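Local coordinates for protein endo-b-1,4-glucanase (Nasutitermes takasagoensis, PDB 1KS8) that probably hydrolyses internal beta-1,4-glucosidic linkages in cellulose and related glucans, as a termite endoglucanase of glycosyl hydrolase family 9, at residues A[98-103]-A[157-162]; A[109-114]-A[142-147]. One frame throughout, in Å; residues are numbered along the deposited sequence.

Interaction 1 (A[98-103]-A[157-162]); sequences WATDYF and AALAAA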
loop_
_atom_site.group_PDB
_atom_site.type_symbol
_atom_site.label_atom_id
_atom_site.label_comp_id
_atom_site.label_asym_id
_atom_site.label_seq_id
_atom_site.Cartn_x
_atom_site.Cartn_y
_atom_site.Cartn_z
ATOM N N TRP A 98 5.351 -0.728 -11.524
ATOM C CA TRP A 98 5.786 -2.080 -11.199
ATOM C C TRP A 98 4.573 -2.899 -10.767
ATOM O O TRP A 98 4.478 -4.090 -11.055
ATOM C CB TRP A 98 6.837 -2.069 -10.088
ATOM C CG TRP A 98 7.567 -3.368 -10.005
ATOM C CD1 TRP A 98 7.210 -4.473 -9.283
ATOM C CD2 TRP A 98 8.727 -3.738 -10.757
ATOM N NE1 TRP A 98 8.073 -5.509 -9.546
ATOM C CE2 TRP A 98 9.014 -5.086 -10.449
ATOM C CE3 TRP A 98 9.550 -3.060 -11.666
ATOM C CZ2 TRP A 98 10.092 -5.773 -11.020
ATOM C CZ3 TRP A 98 10.622 -3.743 -12.236
ATOM C CH2 TRP A 98 10.882 -5.085 -11.909
ATOM N N ALA A 99 3.639 -2.249 -10.083
ATOM C CA ALA A 99 2.435 -2.924 -9.632
ATOM C C ALA A 99 1.414 -3.078 -10.760
ATOM O O ALA A 99 0.891 -4.166 -10.980
ATOM C CB ALA A 99 1.815 -2.160 -8.465
ATOM N N THR A 100 1.142 -1.999 -11.487
ATOM C CA THR A 100 0.149 -2.074 -12.553
ATOM C C THR A 100 0.539 -2.977 -13.724
ATOM O O THR A 100 -0.333 -3.581 -14.350
ATOM C CB THR A 100 -0.251 -0.665 -13.057
ATOM O OG1 THR A 100 0.908 0.051 -13.495
ATOM C CG2 THR A 100 -0.924 0.119 -11.929
ATOM N N ASP A 101 1.831 -3.089 -14.022
ATOM C CA ASP A 101 2.249 -3.984 -15.100
ATOM C C ASP A 101 1.828 -5.396 -14.706
ATOM O O ASP A 101 1.412 -6.196 -15.547
ATOM C CB ASP A 101 3.766 -3.964 -15.294
ATOM C CG ASP A 101 4.237 -2.791 -16.121
ATOM O OD1 ASP A 101 3.393 -2.121 -16.753
ATOM O OD2 ASP A 101 5.462 -2.552 -16.147
ATOM N N TYR A 102 1.946 -5.698 -13.418
ATOM C CA TYR A 102 1.573 -7.007 -12.906
ATOM C C TYR A 102 0.056 -7.193 -12.932
ATOM O O TYR A 102 -0.433 -8.250 -13.323
ATOM C CB TYR A 102 2.104 -7.185 -11.480
ATOM C CG TYR A 102 1.602 -8.436 -10.795
ATOM C CD1 TYR A 102 2.041 -9.700 -11.188
ATOM C CD2 TYR A 102 0.668 -8.353 -9.766
ATOM C CE1 TYR A 102 1.561 -10.854 -10.570
ATOM C CE2 TYR A 102 0.180 -9.497 -9.143
ATOM C CZ TYR A 102 0.630 -10.741 -9.548
ATOM O OH TYR A 102 0.155 -11.871 -8.927
ATOM N N PHE A 103 -0.695 -6.174 -12.522
ATOM C CA PHE A 103 -2.149 -6.295 -12.535
ATOM C C PHE A 103 -2.656 -6.587 -13.942
ATOM O O PHE A 103 -3.627 -7.319 -14.117
ATOM C CB PHE A 103 -2.818 -5.019 -12.012
ATOM C CG PHE A 103 -2.406 -4.639 -10.619
ATOM C CD1 PHE A 103 -2.067 -5.613 -9.684
ATOM C CD2 PHE A 103 -2.379 -3.305 -10.238
ATOM C CE1 PHE A 103 -1.707 -5.258 -8.386
ATOM C CE2 PHE A 103 -2.021 -2.938 -8.942
ATOM C CZ PHE A 103 -1.684 -3.920 -8.017
ATOM N N ALA A 157 -9.372 0.478 -9.128
ATOM C CA ALA A 157 -9.043 1.796 -8.598
ATOM C C ALA A 157 -7.571 2.112 -8.840
ATOM O O ALA A 157 -7.225 3.216 -9.259
ATOM C CB ALA A 157 -9.347 1.852 -7.104
ATOM N N ALA A 158 -6.705 1.137 -8.577
ATOM C CA ALA A 158 -5.273 1.326 -8.770
ATOM C C ALA A 158 -4.970 1.622 -10.235
ATOM O O ALA A 158 -4.181 2.515 -10.549
ATOM C CB ALA A 158 -4.511 0.081 -8.317
ATOM N N LEU A 159 -5.605 0.871 -11.129
ATOM C CA LEU A 159 -5.392 1.056 -12.559
ATOM C C LEU A 159 -5.904 2.416 -13.027
ATOM O O LEU A 159 -5.248 3.094 -13.823
ATOM C CB LEU A 159 -6.074 -0.072 -13.333
ATOM C CG LEU A 159 -5.442 -1.451 -13.117
ATOM C CD1 LEU A 159 -6.375 -2.528 -13.649
ATOM C CD2 LEU A 159 -4.093 -1.518 -13.809
ATOM N N ALA A 160 -7.065 2.821 -12.522
ATOM C CA ALA A 160 -7.637 4.109 -12.894
ATOM C C ALA A 160 -6.753 5.238 -12.377
ATOM O O ALA A 160 -6.476 6.201 -13.091
ATOM C CB ALA A 160 -9.050 4.242 -12.332
ATOM N N ALA A 161 -6.298 5.117 -11.134
ATOM C CA ALA A 161 -5.430 6.138 -10.557
ATOM C C ALA A 161 -4.138 6.206 -11.368
ATOM O O ALA A 161 -3.648 7.292 -11.686
ATOM C CB ALA A 161 -5.127 5.810 -9.099
ATOM N N ALA A 162 -3.592 5.044 -11.710
ATOM C CA ALA A 162 -2.364 5.000 -12.491
ATOM C C ALA A 162 -2.561 5.619 -13.875
ATOM O O ALA A 162 -1.651 6.252 -14.407
ATOM C CB ALA A 162 -1.874 3.561 -12.624
#
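Thr100 is the first residue of 98-103 to reach across, and it does so with its methyl. Thr100 CG2 comes to 3.6 Å from Ala162 CB, methyl against methyl, the closest side-chain approach between the two segments. The same methyl and the CB behind it also meet the branch of Leu159, with Thr100 CB 4.0 Å from Leu159 CD2, and the two side chains run alongside one another, pointing opposite ways. The torsion sorts the two ends of the threonine: CG2 lies anti to its own carbonyl carbon and points at helix 149-165, while OG1, at chi1 57°, sits between backbone N and carbonyl carbon. That hydroxyl is satisfied by a hydrogen bond with Tyr173 OH.

One turn on, Phe103 makes the second half of the contact. Its CB touches Leu159 CD2 at 4.1 Å, and this methyl lies at the ring edge, near the ring plane. Farther out, Phe103 CE2 meets Ala158 CB at 4.0 Å in an oblique approach. Over the centre of one ring face stands the carbonyl oxygen of Ala99, 3.3 Å above the plane, from the preceding turn of the same helix. Leu159 CD2 thus bears on both Thr100 and Phe103, and Leu177 of helix 171-190 packs on Thr100 and Leu159 as well.

Ala158 and Ala162 offer methyls, and the axes of the two short segments stand 10.2 Å apart, crossing at -125°, with Thr100, Phe103 and Leu159 between them. Ala158, Leu159 and Ala162 of helix 149-165 meet Thr100 and Phe103 of helix 89-106 at a buried interface within the (alpha/alpha)6 barrel of family 9 glycosyl hydrolases.

Interaction 2 (A[109-114]-A[142-147]); sequences SQNEFY and IDTSRP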
loop_
_atom_site.group_PDB
_atom_site.type_symbol
_atom_site.label_atom_id
_atom_site.label_comp_id
_atom_site.label_asym_id
_atom_site.label_seq_id
_atom_site.Cartn_x
_atom_site.Cartn_y
_atom_site.Cartn_z
ATOM N N SER A 109 -8.444 -12.492 -18.349
ATOM C CA SER A 109 -9.637 -12.438 -19.186
ATOM C C SER A 109 -10.459 -11.286 -18.627
ATOM O O SER A 109 -10.246 -10.877 -17.490
ATOM C CB SER A 109 -10.427 -13.745 -19.109
ATOM O OG SER A 109 -11.397 -13.795 -20.143
ATOM N N GLN A 110 -11.392 -10.755 -19.409
ATOM C CA GLN A 110 -12.182 -9.625 -18.935
ATOM C C GLN A 110 -12.782 -9.829 -17.544
ATOM O O GLN A 110 -12.744 -8.917 -16.714
ATOM C CB GLN A 110 -13.274 -9.280 -19.953
ATOM C CG GLN A 110 -12.731 -8.598 -21.211
ATOM C CD GLN A 110 -11.979 -9.545 -22.138
ATOM O OE1 GLN A 110 -11.168 -9.111 -22.961
ATOM N NE2 GLN A 110 -12.257 -10.836 -22.020
ATOM N N ASN A 111 -13.319 -11.017 -17.285
ATOM C CA ASN A 111 -13.911 -11.315 -15.986
ATOM C C ASN A 111 -13.135 -12.375 -15.210
ATOM O O ASN A 111 -13.722 -13.207 -14.520
ATOM C CB ASN A 111 -15.365 -11.759 -16.159
ATOM C CG ASN A 111 -16.245 -10.654 -16.705
ATOM O OD1 ASN A 111 -16.307 -9.563 -16.140
ATOM N ND2 ASN A 111 -16.931 -10.932 -17.808
ATOM N N GLU A 112 -11.812 -12.345 -15.336
ATOM C CA GLU A 112 -10.950 -13.287 -14.631
ATOM C C GLU A 112 -9.753 -12.502 -14.128
ATOM O O GLU A 112 -9.171 -11.705 -14.862
ATOM C CB GLU A 112 -10.477 -14.409 -15.558
ATOM C CG GLU A 112 -9.721 -15.515 -14.830
ATOM C CD GLU A 112 -9.371 -16.683 -15.730
ATOM O OE1 GLU A 112 -8.352 -16.606 -16.448
ATOM O OE2 GLU A 112 -10.130 -17.675 -15.727
ATOM N N PHE A 113 -9.385 -12.724 -12.873
ATOM C CA PHE A 113 -8.264 -11.999 -12.301
ATOM C C PHE A 113 -7.504 -12.820 -11.272
ATOM O O PHE A 113 -8.093 -13.349 -10.326
ATOM C CB PHE A 113 -8.772 -10.711 -11.647
ATOM C CG PHE A 113 -7.679 -9.818 -11.151
ATOM C CD1 PHE A 113 -6.890 -9.110 -12.046
ATOM C CD2 PHE A 113 -7.416 -9.709 -9.789
ATOM C CE1 PHE A 113 -5.850 -8.305 -11.596
ATOM C CE2 PHE A 113 -6.376 -8.906 -9.326
ATOM C CZ PHE A 113 -5.591 -8.203 -10.232
ATOM N N TYR A 114 -6.194 -12.936 -11.454
ATOM C CA TYR A 114 -5.390 -13.673 -10.493
ATOM C C TYR A 114 -5.080 -12.774 -9.307
ATOM O O TYR A 114 -4.510 -11.691 -9.459
ATOM C CB TYR A 114 -4.108 -14.202 -11.140
ATOM C CG TYR A 114 -4.359 -15.472 -11.914
ATOM C CD1 TYR A 114 -4.892 -15.436 -13.206
ATOM C CD2 TYR A 114 -4.138 -16.717 -11.326
ATOM C CE1 TYR A 114 -5.204 -16.617 -13.887
ATOM C CE2 TYR A 114 -4.446 -17.896 -11.995
ATOM C CZ TYR A 114 -4.979 -17.839 -13.272
ATOM O OH TYR A 114 -5.297 -19.009 -13.920
ATOM N N ILE A 142 -9.964 -15.168 -9.204
ATOM C CA ILE A 142 -11.381 -14.957 -8.985
ATOM C C ILE A 142 -11.936 -14.929 -10.409
ATOM O O ILE A 142 -11.216 -14.604 -11.360
ATOM C CB ILE A 142 -11.707 -13.615 -8.262
ATOM C CG1 ILE A 142 -10.994 -12.441 -8.934
ATOM C CG2 ILE A 142 -11.332 -13.716 -6.789
ATOM C CD1 ILE A 142 -11.406 -11.084 -8.375
ATOM N N ASP A 143 -13.196 -15.314 -10.562
ATOM C CA ASP A 143 -13.845 -15.321 -11.868
ATOM C C ASP A 143 -15.349 -15.200 -11.662
ATOM O O ASP A 143 -15.798 -14.920 -10.555
ATOM C CB ASP A 143 -13.498 -16.595 -12.657
ATOM C CG ASP A 143 -13.688 -17.866 -11.853
ATOM O OD1 ASP A 143 -14.677 -17.963 -11.103
ATOM O OD2 ASP A 143 -12.845 -18.781 -11.986
ATOM N N THR A 144 -16.132 -15.408 -12.714
ATOM C CA THR A 144 -17.579 -15.276 -12.583
ATOM C C THR A 144 -18.229 -16.263 -11.613
ATOM O O THR A 144 -19.269 -15.957 -11.032
ATOM C CB THR A 144 -18.281 -15.382 -13.953
ATOM O OG1 THR A 144 -17.950 -16.630 -14.574
ATOM C CG2 THR A 144 -17.849 -14.233 -14.855
ATOM N N SER A 145 -17.621 -17.430 -11.426
ATOM C CA SER A 145 -18.175 -18.431 -10.513
ATOM C C SER A 145 -17.666 -18.235 -9.087
ATOM O O SER A 145 -18.314 -18.640 -8.122
ATOM C CB SER A 145 -17.827 -19.843 -10.996
ATOM O OG SER A 145 -16.429 -20.062 -10.990
ATOM N N ARG A 146 -16.499 -17.611 -8.968
ATOM C CA ARG A 146 -15.873 -17.337 -7.675
ATOM C C ARG A 146 -15.431 -15.880 -7.730
ATOM O O ARG A 146 -14.270 -15.584 -8.001
ATOM C CB ARG A 146 -14.654 -18.241 -7.482
ATOM C CG ARG A 146 -14.978 -19.721 -7.389
ATOM C CD ARG A 146 -13.706 -20.553 -7.451
ATOM N NE ARG A 146 -13.925 -21.936 -7.038
ATOM C CZ ARG A 146 -14.221 -22.306 -5.796
ATOM N NH1 ARG A 146 -14.332 -21.393 -4.839
ATOM N NH2 ARG A 146 -14.399 -23.588 -5.508
ATOM N N PRO A 147 -16.359 -14.950 -7.461
ATOM C CA PRO A 147 -16.093 -13.509 -7.488
ATOM C C PRO A 147 -15.219 -12.915 -6.388
ATOM O O PRO A 147 -14.839 -13.584 -5.432
ATOM C CB PRO A 147 -17.496 -12.911 -7.491
ATOM C CG PRO A 147 -18.237 -13.851 -6.611
ATOM C CD PRO A 147 -17.766 -15.211 -7.104
HETATM O O HOH W 1 -14.784 -15.606 -15.451
#
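An antiparallel bridge at the end of a small sheet joins Phe113 to Ile142, a hydrogen-bonded pair. Phe113 N donates to Ile142 O at 3.0 Å, and Ile142 N returns a bond to Phe113 O at 2.8 Å; both are nearly straight, at 169° and 166°. The two side chains leave on the same face of the sheet, where Phe113 CB touches Ile142 CG1 at 3.9 Å. Chi1 of Phe113 is -174°, which sets CG opposite the backbone N and leads the ring away from Ile142. Leu151 of helix 149-165 packs against both residues.

Beyond the bridge the two segments are held more lightly. Asp143 CA makes a CA-H...O contact with Asn111 O, and a water donates to that same oxygen while accepting from Thr144 N, spanning the two backbones. Beside it, Asn111 CB and Thr144 CG2 meet at 3.7 Å.

Asp143 turns its carboxylate back into its own loop. OD1 takes Arg146 N at 2.8 Å, nearly along the C-O axis, and Ser145 OG at 2.7 Å from above the carboxylate plane, with a weaker bond from Ser145 N. Replacing this aspartate by an alanine would probably leave the Ser145 hydroxyl and the Arg146 amide without their shared acceptor and let the turn shift against Asn111. Glu112, whose OE1 is bonded to Thr108, has its OE2 4.8 Å from Asp143 OD2; two carboxylates so near are unlikely both to be ionised, and at pH 2.5 either may be protonated. Arg146 N bonding to Asp143 OD1 makes an Asx motif just after an outer strand of the three-stranded antiparallel sheet.

Following the chain from the N terminus, past the earlier helices, helix 89-106 supplies 98-103, and the chain goes by way of the turn at 109-112 into strand 113-117. It comes back along strand 139-142, and interaction 2 closes that inner loop at the strand's end. Helix 149-165 follows, and 157-162 packs on 98-103, so interaction 1 closes a wider loop with interaction 2 nested inside. Their centres lie about 17 Å apart, yet they touch: Phe103 O is 3.5 Å from Phe113 CE1. Interaction 1 joins two helices in the protein interior; interaction 2 ties the strands between them together, farther from the centre of the chain.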